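Local atomic coordinates of Cif-like 1 (Burkholderia cenocepacia, PDB entry 7JQY), a protein that probably acts as an epoxide hydrolase of the alpha/beta hydrolase fold, a Cif-like enzyme that assembles as an octamer. Residues B[15-27]-B[61-73]. The protein carries 1 engineered substitution. Numbering follows the deposited sequence.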
# COMPACT_ATOMS: atom_id res chain seq x y z
N ALA B 15 -31.33 11.64 -6.53
CA ALA B 15 -31.24 10.90 -7.79
C ALA B 15 -29.93 11.23 -8.50
O ALA B 15 -29.80 12.31 -9.08
CB ALA B 15 -32.43 11.25 -8.69
N PRO B 16 -28.94 10.33 -8.50
CA PRO B 16 -27.64 10.66 -9.09
C PRO B 16 -27.65 10.61 -10.61
O PRO B 16 -28.53 10.02 -11.24
CB PRO B 16 -26.71 9.57 -8.53
CG PRO B 16 -27.62 8.39 -8.29
CD PRO B 16 -28.95 9.00 -7.86
N GLY B 17 -26.65 11.27 -11.20
CA GLY B 17 -26.36 11.18 -12.62
C GLY B 17 -26.91 12.35 -13.42
O GLY B 17 -27.51 13.30 -12.91
N LEU B 18 -26.67 12.26 -14.73
CA LEU B 18 -27.20 13.23 -15.66
C LEU B 18 -28.72 13.10 -15.74
O LEU B 18 -29.26 12.01 -15.56
CB LEU B 18 -26.61 13.02 -17.06
CG LEU B 18 -25.10 13.10 -17.24
CD1 LEU B 18 -24.68 12.61 -18.64
CD2 LEU B 18 -24.62 14.53 -17.00
N PRO B 19 -29.43 14.20 -15.98
CA PRO B 19 -30.88 14.12 -16.17
C PRO B 19 -31.22 13.38 -17.46
O PRO B 19 -30.43 13.31 -18.40
CB PRO B 19 -31.33 15.58 -16.22
CG PRO B 19 -30.10 16.33 -16.66
CD PRO B 19 -28.92 15.58 -16.12
N ALA B 20 -32.44 12.83 -17.49
CA ALA B 20 -32.88 12.03 -18.63
C ALA B 20 -32.78 12.82 -19.93
O ALA B 20 -33.13 14.00 -19.99
CB ALA B 20 -34.32 11.58 -18.42
N GLY B 21 -32.25 12.18 -20.98
CA GLY B 21 -32.14 12.80 -22.28
C GLY B 21 -30.90 13.65 -22.49
O GLY B 21 -30.69 14.14 -23.61
N PHE B 22 -30.09 13.86 -21.45
CA PHE B 22 -28.91 14.70 -21.59
C PHE B 22 -27.96 14.17 -22.67
O PHE B 22 -27.35 14.96 -23.40
CB PHE B 22 -28.20 14.80 -20.25
CG PHE B 22 -27.13 15.86 -20.18
CD1 PHE B 22 -25.87 15.64 -20.74
CD2 PHE B 22 -27.37 17.08 -19.54
CE1 PHE B 22 -24.89 16.61 -20.67
CE2 PHE B 22 -26.39 18.05 -19.47
CZ PHE B 22 -25.15 17.82 -20.04
N GLU B 23 -27.82 12.84 -22.77
CA GLU B 23 -26.82 12.25 -23.66
C GLU B 23 -27.06 12.59 -25.13
O GLU B 23 -26.10 12.78 -25.88
CB GLU B 23 -26.76 10.74 -23.49
CG GLU B 23 -25.98 10.28 -22.28
CD GLU B 23 -26.83 10.19 -21.02
OE1 GLU B 23 -27.99 10.67 -21.04
OE2 GLU B 23 -26.35 9.61 -20.03
N ARG B 24 -28.32 12.65 -25.54
CA ARG B 24 -28.66 12.88 -26.94
C ARG B 24 -28.59 14.35 -27.30
O ARG B 24 -28.60 14.69 -28.48
CB ARG B 24 -30.06 12.34 -27.24
CG ARG B 24 -30.12 10.85 -27.15
CD ARG B 24 -29.63 10.26 -28.46
NE ARG B 24 -28.81 9.07 -28.27
CZ ARG B 24 -27.49 9.05 -28.18
NH1 ARG B 24 -26.78 10.18 -28.24
NH2 ARG B 24 -26.86 7.89 -28.02
N ARG B 25 -28.51 15.22 -26.30
CA ARG B 25 -28.51 16.66 -26.56
C ARG B 25 -27.20 17.43 -26.40
O ARG B 25 -27.10 18.56 -26.89
CB ARG B 25 -29.61 17.34 -25.74
CG ARG B 25 -31.02 16.96 -26.16
CD ARG B 25 -32.06 17.69 -25.32
NE ARG B 25 -31.87 19.13 -25.35
CZ ARG B 25 -32.42 19.94 -26.25
NH1 ARG B 25 -32.19 21.25 -26.20
NH2 ARG B 25 -33.20 19.44 -27.20
N PHE B 26 -26.21 16.87 -25.72
CA PHE B 26 -24.98 17.61 -25.53
C PHE B 26 -23.84 16.78 -26.08
O PHE B 26 -23.96 15.57 -26.25
CB PHE B 26 -24.78 17.98 -24.06
CG PHE B 26 -25.83 18.91 -23.54
CD1 PHE B 26 -25.64 20.28 -23.58
CD2 PHE B 26 -27.01 18.42 -23.02
CE1 PHE B 26 -26.60 21.15 -23.11
CE2 PHE B 26 -27.99 19.28 -22.55
CZ PHE B 26 -27.78 20.65 -22.60
N SER B 27 -22.72 17.45 -26.34
CA SER B 27 -21.58 16.81 -26.97
C SER B 27 -20.32 17.27 -26.28
O SER B 27 -20.21 18.43 -25.87
CB SER B 27 -21.50 17.13 -28.47
OG SER B 27 -22.69 16.75 -29.12
N TRP B 61 -17.28 20.74 -15.53
CA TRP B 61 -18.52 21.11 -16.20
C TRP B 61 -19.72 20.36 -15.64
O TRP B 61 -20.85 20.86 -15.69
CB TRP B 61 -18.40 20.83 -17.71
CG TRP B 61 -18.50 19.36 -18.03
CD1 TRP B 61 -17.47 18.48 -18.18
CD2 TRP B 61 -19.71 18.60 -18.21
NE1 TRP B 61 -17.95 17.22 -18.43
CE2 TRP B 61 -19.32 17.27 -18.47
CE3 TRP B 61 -21.07 18.91 -18.18
CZ2 TRP B 61 -20.24 16.25 -18.69
CZ3 TRP B 61 -21.99 17.89 -18.41
CH2 TRP B 61 -21.57 16.58 -18.66
N TYR B 62 -19.50 19.15 -15.10
CA TYR B 62 -20.58 18.28 -14.67
C TYR B 62 -21.48 18.94 -13.62
O TYR B 62 -22.60 18.48 -13.40
CB TYR B 62 -19.98 16.98 -14.13
CG TYR B 62 -20.97 15.92 -13.65
CD1 TYR B 62 -21.62 15.08 -14.55
CD2 TYR B 62 -21.23 15.75 -12.29
CE1 TYR B 62 -22.51 14.10 -14.10
CE2 TYR B 62 -22.10 14.78 -11.84
CZ TYR B 62 -22.75 13.95 -12.75
OH TYR B 62 -23.63 12.99 -12.30
N THR B 63 -21.01 20.01 -12.97
CA THR B 63 -21.84 20.65 -11.96
C THR B 63 -23.05 21.37 -12.56
O THR B 63 -24.03 21.59 -11.84
CB THR B 63 -21.00 21.62 -11.11
OG1 THR B 63 -21.71 21.93 -9.91
CG2 THR B 63 -20.69 22.91 -11.85
N TRP B 64 -23.03 21.68 -13.85
CA TRP B 64 -24.12 22.36 -14.53
C TRP B 64 -25.11 21.40 -15.16
O TRP B 64 -25.94 21.83 -15.97
CB TRP B 64 -23.56 23.30 -15.61
CG TRP B 64 -22.55 24.26 -15.08
CD1 TRP B 64 -21.20 24.20 -15.24
CD2 TRP B 64 -22.80 25.42 -14.28
NE1 TRP B 64 -20.60 25.25 -14.61
CE2 TRP B 64 -21.56 26.02 -14.01
CE3 TRP B 64 -23.96 26.02 -13.77
CZ2 TRP B 64 -21.43 27.18 -13.24
CZ3 TRP B 64 -23.84 27.18 -13.01
CH2 TRP B 64 -22.59 27.74 -12.75
N ARG B 65 -25.05 20.11 -14.81
CA ARG B 65 -25.82 19.10 -15.52
C ARG B 65 -27.32 19.34 -15.45
O ARG B 65 -28.04 19.00 -16.40
CB ARG B 65 -25.50 17.72 -14.95
CG ARG B 65 -25.88 17.56 -13.50
CD ARG B 65 -25.17 16.38 -12.88
NE ARG B 65 -25.46 16.27 -11.46
CZ ARG B 65 -24.81 16.92 -10.52
NH1 ARG B 65 -23.80 17.74 -10.85
NH2 ARG B 65 -25.16 16.76 -9.24
N HIS B 66 -27.81 19.93 -14.36
CA HIS B 66 -29.24 20.18 -14.20
C HIS B 66 -29.65 21.56 -14.68
O HIS B 66 -30.85 21.86 -14.70
CB HIS B 66 -29.65 20.04 -12.73
CG HIS B 66 -29.46 18.66 -12.18
ND1 HIS B 66 -30.12 17.57 -12.68
CD2 HIS B 66 -28.67 18.21 -11.17
CE1 HIS B 66 -29.75 16.49 -12.01
NE2 HIS B 66 -28.88 16.85 -11.08
N VAL B 67 -28.69 22.39 -15.10
CA VAL B 67 -28.98 23.73 -15.58
C VAL B 67 -28.92 23.81 -17.11
O VAL B 67 -29.76 24.46 -17.72
CB VAL B 67 -28.01 24.73 -14.93
CG1 VAL B 67 -28.11 26.09 -15.59
CG2 VAL B 67 -28.30 24.85 -13.43
N MET B 68 -27.97 23.11 -17.73
CA MET B 68 -27.80 23.22 -19.18
C MET B 68 -29.01 22.79 -20.00
O MET B 68 -29.24 23.40 -21.07
CB MET B 68 -26.56 22.43 -19.62
CG MET B 68 -25.31 22.83 -18.88
SD MET B 68 -24.06 21.53 -18.83
CE MET B 68 -23.69 21.35 -20.57
N PRO B 69 -29.78 21.76 -19.64
CA PRO B 69 -30.95 21.42 -20.46
C PRO B 69 -31.96 22.55 -20.56
O PRO B 69 -32.40 22.90 -21.67
CB PRO B 69 -31.54 20.19 -19.75
CG PRO B 69 -30.40 19.60 -19.02
CD PRO B 69 -29.57 20.75 -18.58
N ALA B 70 -32.36 23.14 -19.43
CA ALA B 70 -33.35 24.20 -19.44
C ALA B 70 -32.85 25.43 -20.19
O ALA B 70 -33.63 26.11 -20.88
CB ALA B 70 -33.76 24.57 -18.01
N LEU B 71 -31.55 25.74 -20.08
CA LEU B 71 -31.00 26.87 -20.83
C LEU B 71 -31.08 26.62 -22.33
O LEU B 71 -31.48 27.50 -23.10
CB LEU B 71 -29.55 27.13 -20.41
CG LEU B 71 -29.32 27.80 -19.06
CD1 LEU B 71 -27.84 27.94 -18.81
CD2 LEU B 71 -30.01 29.16 -19.05
N ALA B 72 -30.72 25.41 -22.75
CA ALA B 72 -30.73 25.10 -24.17
C ALA B 72 -32.14 24.96 -24.73
O ALA B 72 -32.35 25.18 -25.93
CB ALA B 72 -29.94 23.82 -24.42
N GLU B 73 -33.11 24.56 -23.90
CA GLU B 73 -34.44 24.37 -24.48
C GLU B 73 -35.08 25.74 -24.76
O GLU B 73 -36.03 25.82 -25.55
CB GLU B 73 -35.31 23.47 -23.57
CG GLU B 73 -34.88 21.99 -23.42
CD GLU B 73 -35.71 21.15 -22.47
OE1 GLU B 73 -36.56 21.74 -21.72
OE2 GLU B 73 -35.26 19.98 -22.24
O HOH W 1 -27.39 14.60 -10.20
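In this alpha/beta hydrolase fold, the N-terminal arm 15-27 leading into strand 26-32, outermost of the sheet within this chain, lies over 61-73, the turn and helix that precede strand 77-82, with Phe-22 and Phe-26 reaching into the seam. The CB of Phe-22 is directed toward 61-73, and CG lying opposite the backbone N (chi1 -168°) brings CZ to 3.6 Å from Trp-61 CZ3. The planes are inclined by 24°, and the rings are displaced so far that little of one lies over the other. Phe-26 CD2 sits over the centre of one Phe-22 face and Leu-18 CD2 over the other, sandwiching the ring. Leu-18 CD2 also touches Tyr-62 CE1 at 3.6 Å. Met-68 makes two Met-aromatic contacts: its SD lies at the edge of Phe-22, 5.3 Å from the ring centroid, and over the face of Phe-26 at the same centroid distance. Its CB meets Phe-26 CZ at 3.7 Å. The side chains of Pro-19 and Pro-69 meet roughly perpendicular, CG to CG 4.0 Å. No direct hydrogen bond spans the segments; instead water 1 donates to Gly-17 O (3.0 Å), accepts from Arg-65 NE (2.8 Å) and bonds His-66 NE2. The Arg-65 guanidinium is held by NH1 to Tyr-62 O, with that oxygen in the guanidinium plane, and by a salt bridge from NH2 to Asp-288. Asp-207 takes both Tyr-62 OH and Gly-17 N. Met-68 packs on strands 37-43 and 77-82, and Val-67 and Ala-70 rest on helix 291-303; Met-13 of a neighbouring subunit packs on Phe-26 and Trp-61.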